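Local coordinates for protein thiamine pyrophosphokinase (Saccharomyces cerevisiae, PDB 1IG0) that makes the cofactor thiamine diphosphate by transferring a pyrophosphate group from ATP to thiamine, working as a homodimer, at residues Asn23-Lys28 and Asn233-Glu238; Glu264-Lys269 and Cys295-Thr300. One frame throughout, in Å; residues are numbered along the deposited sequence.

Overall arrangement
Contacts 1 and 2 lie in one mixed five-stranded sheet, whose order runs 23-26, 235-238, 295-300, 260-266, 275-277. Contact 1 is its parallel edge pairing and contact 2 an antiparallel pairing further in; their centres are about 10 Å apart. Segments 233-238 and 295-300 join them directly, with probable hydrogen bonds from I237 N to C296 O and from N233 N to T300 O, each 2.7 Å. This sheet packs against strands 225-230 and 248-254 of the larger sheet, forming a β sandwich. Contact 2 lies nearer a bound thiamine: the L268 side chain is about 7 Å from the ligand, that of I237 about 14 Å.

Contact 1. Residues Asn23-Lys28 and Asn233-Glu238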
ATOM      1  N   ASN B  23     -20.705  -7.462 -15.520  1.00 42.35           N
ATOM      2  CA  ASN B  23     -21.026  -7.145 -14.141  1.00 41.56           C
ATOM      3  C   ASN B  23     -21.341  -5.671 -13.949  1.00 40.91           C
ATOM      4  O   ASN B  23     -20.652  -4.819 -14.532  1.00 39.77           O
ATOM      5  CB  ASN B  23     -19.872  -7.526 -13.208  1.00 42.25           C
ATOM      6  CG  ASN B  23     -19.643  -9.012 -13.149  1.00 43.06           C
ATOM      7  OD1 ASN B  23     -20.490  -9.765 -12.671  1.00 43.50           O
ATOM      8  ND2 ASN B  23     -18.494  -9.449 -13.647  1.00 43.21           N
ATOM      9  N   LYS B  24     -22.398  -5.375 -13.173  1.00 40.42           N
ATOM     10  CA  LYS B  24     -22.784  -3.990 -12.846  1.00 39.67           C
ATOM     11  C   LYS B  24     -22.729  -3.808 -11.330  1.00 39.12           C
ATOM     12  O   LYS B  24     -23.100  -4.699 -10.560  1.00 38.36           O
ATOM     13  CB  LYS B  24     -24.199  -3.656 -13.335  1.00 39.60           C
ATOM     14  CG  LYS B  24     -24.284  -3.394 -14.821  1.00 41.22           C
ATOM     15  CD  LYS B  24     -25.682  -2.912 -15.152  1.00 42.98           C
ATOM     16  CE  LYS B  24     -25.859  -2.526 -16.610  1.00 43.97           C
ATOM     17  NZ  LYS B  24     -27.175  -1.867 -16.881  1.00 44.75           N
ATOM     18  N   MET B  25     -22.245  -2.653 -10.902  1.00 37.84           N
ATOM     19  CA  MET B  25     -22.168  -2.363  -9.478  1.00 38.23           C
ATOM     20  C   MET B  25     -22.222  -0.868  -9.196  1.00 36.99           C
ATOM     21  O   MET B  25     -21.714  -0.065  -9.975  1.00 36.60           O
ATOM     22  CB  MET B  25     -20.888  -2.942  -8.873  1.00 40.67           C
ATOM     23  CG  MET B  25     -19.627  -2.377  -9.483  1.00 43.77           C
ATOM     24  SD  MET B  25     -18.474  -1.728  -8.265  1.00 49.56           S
ATOM     25  CE  MET B  25     -18.972  -0.009  -8.207  1.00 47.05           C
ATOM     26  N   ASN B  26     -22.846  -0.497  -8.082  1.00 35.52           N
ATOM     27  CA  ASN B  26     -22.951   0.904  -7.696  1.00 34.23           C
ATOM     28  C   ASN B  26     -21.974   1.123  -6.546  1.00 33.20           C
ATOM     29  O   ASN B  26     -21.911   0.314  -5.623  1.00 31.89           O
ATOM     30  CB  ASN B  26     -24.379   1.232  -7.250  1.00 35.12           C
ATOM     31  CG  ASN B  26     -24.626   2.725  -7.121  1.00 35.58           C
ATOM     32  OD1 ASN B  26     -23.978   3.407  -6.327  1.00 35.74           O
ATOM     33  ND2 ASN B  26     -25.566   3.238  -7.906  1.00 36.52           N
ATOM     34  N   LEU B  27     -21.211   2.211  -6.606  1.00 31.72           N
ATOM     35  CA  LEU B  27     -20.227   2.511  -5.571  1.00 31.39           C
ATOM     36  C   LEU B  27     -20.793   2.539  -4.156  1.00 31.11           C
ATOM     37  O   LEU B  27     -20.137   2.099  -3.213  1.00 30.43           O
ATOM     38  CB  LEU B  27     -19.536   3.845  -5.873  1.00 30.79           C
ATOM     39  CG  LEU B  27     -18.568   3.838  -7.059  1.00 30.85           C
ATOM     40  CD1 LEU B  27     -18.022   5.237  -7.283  1.00 30.38           C
ATOM     41  CD2 LEU B  27     -17.434   2.859  -6.783  1.00 30.41           C
ATOM     42  N   LYS B  28     -22.010   3.052  -4.005  1.00 31.48           N
ATOM     43  CA  LYS B  28     -22.639   3.129  -2.690  1.00 32.58           C
ATOM     44  C   LYS B  28     -22.868   1.761  -2.059  1.00 32.44           C
ATOM     45  O   LYS B  28     -22.823   1.616  -0.837  1.00 32.26           O
ATOM     46  CB  LYS B  28     -23.975   3.867  -2.784  1.00 34.15           C
ATOM     47  CG  LYS B  28     -23.838   5.367  -2.953  1.00 36.05           C
ATOM     48  CD  LYS B  28     -25.191   6.022  -3.150  1.00 37.83           C
ATOM     49  CE  LYS B  28     -25.056   7.528  -3.269  1.00 39.02           C
ATOM     50  NZ  LYS B  28     -26.325   8.156  -3.721  1.00 40.59           N
ATOM     51  N   ASN B 233     -13.331  -9.003 -17.960  1.00 25.75           N
ATOM     52  CA  ASN B 233     -14.295  -9.040 -19.055  1.00 26.46           C
ATOM     53  C   ASN B 233     -15.439  -8.028 -19.092  1.00 26.31           C
ATOM     54  O   ASN B 233     -16.449  -8.260 -19.759  1.00 27.01           O
ATOM     55  CB  ASN B 233     -14.859 -10.455 -19.160  1.00 28.37           C
ATOM     56  CG  ASN B 233     -13.792 -11.479 -19.497  1.00 28.52           C
ATOM     57  OD1 ASN B 233     -13.940 -12.661 -19.197  1.00 31.78           O
ATOM     58  ND2 ASN B 233     -12.714 -11.031 -20.135  1.00 29.74           N
ATOM     59  N   GLY B 234     -15.294  -6.911 -18.390  1.00 25.89           N
ATOM     60  CA  GLY B 234     -16.335  -5.899 -18.438  1.00 25.29           C
ATOM     61  C   GLY B 234     -17.167  -5.673 -17.194  1.00 25.16           C
ATOM     62  O   GLY B 234     -18.075  -6.447 -16.895  1.00 25.51           O
ATOM     63  N   THR B 235     -16.860  -4.597 -16.475  1.00 24.37           N
ATOM     64  CA  THR B 235     -17.585  -4.237 -15.263  1.00 23.33           C
ATOM     65  C   THR B 235     -18.043  -2.792 -15.380  1.00 24.12           C
ATOM     66  O   THR B 235     -17.249  -1.904 -15.691  1.00 22.86           O
ATOM     67  CB  THR B 235     -16.698  -4.369 -14.004  1.00 23.82           C
ATOM     68  OG1 THR B 235     -16.404  -5.750 -13.761  1.00 23.07           O
ATOM     69  CG2 THR B 235     -17.407  -3.793 -12.791  1.00 24.33           C
ATOM     70  N   LEU B 236     -19.328  -2.563 -15.138  1.00 23.33           N
ATOM     71  CA  LEU B 236     -19.880  -1.220 -15.213  1.00 24.81           C
ATOM     72  C   LEU B 236     -20.040  -0.636 -13.816  1.00 24.83           C
ATOM     73  O   LEU B 236     -20.819  -1.142 -13.007  1.00 24.91           O
ATOM     74  CB  LEU B 236     -21.239  -1.236 -15.917  1.00 24.27           C
ATOM     75  CG  LEU B 236     -21.907   0.133 -16.090  1.00 25.03           C
ATOM     76  CD1 LEU B 236     -21.125   0.957 -17.105  1.00 25.15           C
ATOM     77  CD2 LEU B 236     -23.345  -0.048 -16.546  1.00 25.48           C
ATOM     78  N   ILE B 237     -19.288   0.423 -13.538  1.00 24.51           N
ATOM     79  CA  ILE B 237     -19.357   1.095 -12.248  1.00 24.41           C
ATOM     80  C   ILE B 237     -20.402   2.201 -12.349  1.00 24.94           C
ATOM     81  O   ILE B 237     -20.302   3.088 -13.197  1.00 24.90           O
ATOM     82  CB  ILE B 237     -17.998   1.715 -11.874  1.00 25.04           C
ATOM     83  CG1 ILE B 237     -16.937   0.617 -11.789  1.00 25.59           C
ATOM     84  CG2 ILE B 237     -18.113   2.463 -10.552  1.00 24.96           C
ATOM     85  CD1 ILE B 237     -15.541   1.139 -11.608  1.00 28.14           C
ATOM     86  N   GLU B 238     -21.410   2.141 -11.485  1.00 24.83           N
ATOM     87  CA  GLU B 238     -22.474   3.135 -11.499  1.00 25.61           C
ATOM     88  C   GLU B 238     -22.416   4.068 -10.297  1.00 24.48           C
ATOM     89  O   GLU B 238     -21.959   3.688  -9.218  1.00 24.77           O
ATOM     90  CB  GLU B 238     -23.835   2.436 -11.550  1.00 27.23           C
ATOM     91  CG  GLU B 238     -24.021   1.551 -12.771  1.00 31.60           C
ATOM     92  CD  GLU B 238     -25.417   0.971 -12.861  1.00 34.28           C
ATOM     93  OE1 GLU B 238     -26.390   1.752 -12.825  1.00 37.15           O
ATOM     94  OE2 GLU B 238     -25.544  -0.265 -12.971  1.00 35.84           O
TER
HETATM   95  O   HOH W   1     -26.832   1.345 -10.007  1.00 48.38           O
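N23 and M25 each accept a backbone bond from across the pair, N23 O from L236 N at 2.7 Å and M25 O from E238 N. M25 N and L27 N donate back to L236 O and E238 O, so the bonds alternate in direction as two parallel strands require; N23 N to G234 O is only weak. CA-H...O contacts from T235, K24, I237 and N26 fill in between. Strand 23-26, from near the N-terminus, thus runs parallel to strand 235-238, 18° off, and forms the edge of a five-stranded sheet in the β sandwich, while T235 and I237 bond on their other side to strand 295-300.

Apolar packing occupies the face of M25 and I237. The M25 chain starts with CG between the backbone N and the carbonyl carbon (chi1 61°) and then bends, laying CE 3.5 Å from I237 CG2. L27 CG comes to the same methyl at 3.8 Å, and F228 of the opposing sheet covers both M25 and L27.

On the other face, the extended K24 chain runs alongside L236, CE 3.5 Å from CD2. K24 CD passes 3.4 Å from E238 OE2, whereas K24 NZ stays 4.5 Å from that oxygen, too far for a salt bridge. A water accepts from N26 ND2 at 3.1 Å and donates weakly to E238 OE1. N26 OD1 takes K28 N on an in-plane lone pair at 3.1 Å, an Asx turn; an alanine here would probably leave K28 N without this acceptor and the water bridge to E238 broken.

Contact 2. Residues Glu264-Lys269 and Cys295-Thr300; sequences ETRGLK and CCFIDT
R266 and F297 exchange two backbone bonds, F297 N to R266 O being short and nearly straight (2.7 Å, 176°). E264 and D299 form the next hydrogen-bonded pair, with T265 facing I298 in the non-hydrogen-bonded pair between. T265 CA also lies 3.0 Å from F297 O, a CA-H...O contact. The strand ends at R266, and G267 follows with a positive phi (108°) and a closeness to C296 that leave little room for a CB. The turn brings L268 CD2 to 3.4 Å from C296 SG; that sulfur, anti to its own backbone N (chi1 176°), reaches the leucine on the face of T265 and I298.

The opposite face carries E264, R266, F297 and D299. E264 OE1 approaches the edge of the F297 ring, 4.2 Å from CE2, near the ring plane. A water donates to both E264 OE1, at 2.7 Å, and D299 OD2, at 2.9 Å. The other oxygen of E264, OE2, takes R266 NE at 2.8 Å from above the carboxylate plane, in a salt bridge. R266 NH1 has a second carboxylate in D17, and I19 touches both E264 and R266.

Further out, D271 gathers the end of the strand: its carboxylate accepts from T265 OG1 and from the backbone N of G267 and L268. L268 packs on C251 and L253 of the opposing sheet and on N288, which lines the thiamine pocket, so the turn joins this sheet to the binding site. With E264 OE1 and D299 OD2 5.2 Å apart, the shared water and the R266 guanidinium at E264 OE2 probably ease the repulsion between the like charges.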
ATOM      1  N   GLU B 264     -10.479  -2.276 -22.712  1.00 24.18           N
ATOM      2  CA  GLU B 264     -11.161  -1.024 -22.992  1.00 24.02           C
ATOM      3  C   GLU B 264     -11.823  -0.408 -21.769  1.00 23.59           C
ATOM      4  O   GLU B 264     -12.291  -1.111 -20.874  1.00 22.38           O
ATOM      5  CB  GLU B 264     -12.223  -1.239 -24.078  1.00 26.70           C
ATOM      6  CG  GLU B 264     -13.292  -0.154 -24.134  1.00 28.66           C
ATOM      7  CD  GLU B 264     -14.363  -0.436 -25.169  1.00 31.22           C
ATOM      8  OE1 GLU B 264     -14.830  -1.593 -25.241  1.00 32.09           O
ATOM      9  OE2 GLU B 264     -14.746   0.500 -25.902  1.00 31.73           O
ATOM     10  N   THR B 265     -11.840   0.920 -21.740  1.00 22.08           N
ATOM     11  CA  THR B 265     -12.485   1.666 -20.674  1.00 21.32           C
ATOM     12  C   THR B 265     -13.275   2.771 -21.353  1.00 22.13           C
ATOM     13  O   THR B 265     -12.878   3.271 -22.406  1.00 21.94           O
ATOM     14  CB  THR B 265     -11.479   2.315 -19.702  1.00 20.11           C
ATOM     15  OG1 THR B 265     -10.737   3.336 -20.380  1.00 18.47           O
ATOM     16  CG2 THR B 265     -10.533   1.268 -19.147  1.00 17.97           C
ATOM     17  N   ARG B 266     -14.406   3.125 -20.759  1.00 22.63           N
ATOM     18  CA  ARG B 266     -15.259   4.185 -21.273  1.00 22.54           C
ATOM     19  C   ARG B 266     -15.739   4.961 -20.056  1.00 21.44           C
ATOM     20  O   ARG B 266     -16.324   4.383 -19.143  1.00 21.99           O
ATOM     21  CB  ARG B 266     -16.465   3.603 -22.022  1.00 23.71           C
ATOM     22  CG  ARG B 266     -16.130   2.845 -23.297  1.00 26.34           C
ATOM     23  CD  ARG B 266     -17.406   2.391 -24.002  1.00 29.38           C
ATOM     24  NE  ARG B 266     -17.134   1.736 -25.279  1.00 32.95           N
ATOM     25  CZ  ARG B 266     -18.075   1.285 -26.107  1.00 34.97           C
ATOM     26  NH1 ARG B 266     -19.358   1.416 -25.799  1.00 36.29           N
ATOM     27  NH2 ARG B 266     -17.730   0.698 -27.246  1.00 36.73           N
ATOM     28  N   GLY B 267     -15.474   6.261 -20.026  1.00 19.61           N
ATOM     29  CA  GLY B 267     -15.918   7.052 -18.895  1.00 19.25           C
ATOM     30  C   GLY B 267     -14.825   7.512 -17.950  1.00 18.52           C
ATOM     31  O   GLY B 267     -15.118   8.000 -16.861  1.00 19.41           O
ATOM     32  N   LEU B 268     -13.569   7.344 -18.350  1.00 19.16           N
ATOM     33  CA  LEU B 268     -12.442   7.784 -17.534  1.00 18.35           C
ATOM     34  C   LEU B 268     -11.806   8.975 -18.250  1.00 18.32           C
ATOM     35  O   LEU B 268     -11.766   9.007 -19.481  1.00 18.56           O
ATOM     36  CB  LEU B 268     -11.410   6.661 -17.383  1.00 18.97           C
ATOM     37  CG  LEU B 268     -11.784   5.417 -16.568  1.00 19.51           C
ATOM     38  CD1 LEU B 268     -10.664   4.388 -16.672  1.00 19.05           C
ATOM     39  CD2 LEU B 268     -12.024   5.801 -15.114  1.00 20.28           C
ATOM     40  N   LYS B 269     -11.322   9.950 -17.484  1.00 18.42           N
ATOM     41  CA  LYS B 269     -10.690  11.132 -18.064  1.00 18.12           C
ATOM     42  C   LYS B 269      -9.713  10.688 -19.143  1.00 18.86           C
ATOM     43  O   LYS B 269      -9.585  11.326 -20.186  1.00 18.53           O
ATOM     44  CB  LYS B 269      -9.956  11.927 -16.983  1.00 17.93           C
ATOM     45  CG  LYS B 269      -9.230  13.161 -17.499  1.00 19.03           C
ATOM     46  CD  LYS B 269     -10.170  14.182 -18.123  1.00 19.79           C
ATOM     47  CE  LYS B 269      -9.394  15.408 -18.588  1.00 20.01           C
ATOM     48  NZ  LYS B 269     -10.273  16.415 -19.244  1.00 21.51           N
ATOM     49  N   CYS B 295     -21.805   6.737 -15.035  1.00 23.04           N
ATOM     50  CA  CYS B 295     -21.175   5.423 -15.007  1.00 23.02           C
ATOM     51  C   CYS B 295     -19.868   5.342 -15.783  1.00 22.74           C
ATOM     52  O   CYS B 295     -19.610   6.139 -16.686  1.00 21.30           O
ATOM     53  CB  CYS B 295     -22.150   4.359 -15.526  1.00 23.11           C
ATOM     54  SG  CYS B 295     -22.711   4.594 -17.227  1.00 26.12           S
ATOM     55  N   CYS B 296     -19.047   4.367 -15.406  1.00 22.53           N
ATOM     56  CA  CYS B 296     -17.755   4.131 -16.032  1.00 23.01           C
ATOM     57  C   CYS B 296     -17.626   2.641 -16.333  1.00 22.35           C
ATOM     58  O   CYS B 296     -17.980   1.802 -15.503  1.00 23.42           O
ATOM     59  CB  CYS B 296     -16.635   4.576 -15.090  1.00 23.46           C
ATOM     60  SG  CYS B 296     -14.976   4.226 -15.687  1.00 28.37           S
ATOM     61  N   PHE B 297     -17.123   2.318 -17.519  1.00 21.42           N
ATOM     62  CA  PHE B 297     -16.959   0.929 -17.932  1.00 20.82           C
ATOM     63  C   PHE B 297     -15.486   0.550 -18.001  1.00 20.44           C
ATOM     64  O   PHE B 297     -14.684   1.253 -18.615  1.00 20.04           O
ATOM     65  CB  PHE B 297     -17.607   0.716 -19.303  1.00 21.38           C
ATOM     66  CG  PHE B 297     -17.478  -0.686 -19.833  1.00 22.54           C
ATOM     67  CD1 PHE B 297     -18.144  -1.745 -19.221  1.00 22.76           C
ATOM     68  CD2 PHE B 297     -16.694  -0.944 -20.955  1.00 23.37           C
ATOM     69  CE1 PHE B 297     -18.037  -3.043 -19.724  1.00 23.83           C
ATOM     70  CE2 PHE B 297     -16.578  -2.237 -21.467  1.00 23.44           C
ATOM     71  CZ  PHE B 297     -17.250  -3.289 -20.851  1.00 23.05           C
ATOM     72  N   ILE B 298     -15.137  -0.561 -17.362  1.00 19.98           N
ATOM     73  CA  ILE B 298     -13.761  -1.046 -17.365  1.00 20.11           C
ATOM     74  C   ILE B 298     -13.744  -2.518 -17.753  1.00 20.67           C
ATOM     75  O   ILE B 298     -14.364  -3.351 -17.092  1.00 21.38           O
ATOM     76  CB  ILE B 298     -13.101  -0.878 -15.979  1.00 20.35           C
ATOM     77  CG1 ILE B 298     -13.008   0.610 -15.633  1.00 19.11           C
ATOM     78  CG2 ILE B 298     -11.707  -1.504 -15.981  1.00 20.12           C
ATOM     79  CD1 ILE B 298     -12.502   0.897 -14.235  1.00 20.53           C
ATOM     80  N   ASP B 299     -13.034  -2.828 -18.833  1.00 20.38           N
ATOM     81  CA  ASP B 299     -12.941  -4.194 -19.332  1.00 20.76           C
ATOM     82  C   ASP B 299     -11.492  -4.664 -19.341  1.00 21.09           C
ATOM     83  O   ASP B 299     -10.696  -4.239 -20.182  1.00 20.86           O
ATOM     84  CB  ASP B 299     -13.519  -4.268 -20.748  1.00 21.78           C
ATOM     85  CG  ASP B 299     -13.547  -5.681 -21.299  1.00 22.43           C
ATOM     86  OD1 ASP B 299     -13.045  -6.600 -20.620  1.00 22.93           O
ATOM     87  OD2 ASP B 299     -14.073  -5.873 -22.415  1.00 23.80           O
ATOM     88  N   THR B 300     -11.154  -5.538 -18.400  1.00 21.20           N
ATOM     89  CA  THR B 300      -9.803  -6.074 -18.301  1.00 21.00           C
ATOM     90  C   THR B 300      -9.787  -7.571 -18.586  1.00 21.48           C
ATOM     91  O   THR B 300     -10.793  -8.258 -18.408  1.00 21.60           O
ATOM     92  CB  THR B 300      -9.201  -5.828 -16.902  1.00 21.25           C
ATOM     93  OG1 THR B 300     -10.088  -6.342 -15.899  1.00 21.59           O
ATOM     94  CG2 THR B 300      -8.977  -4.339 -16.677  1.00 21.42           C
TER
HETATM   95  O   HOH W   2     -14.733  -4.277 -24.723  1.00 38.23           O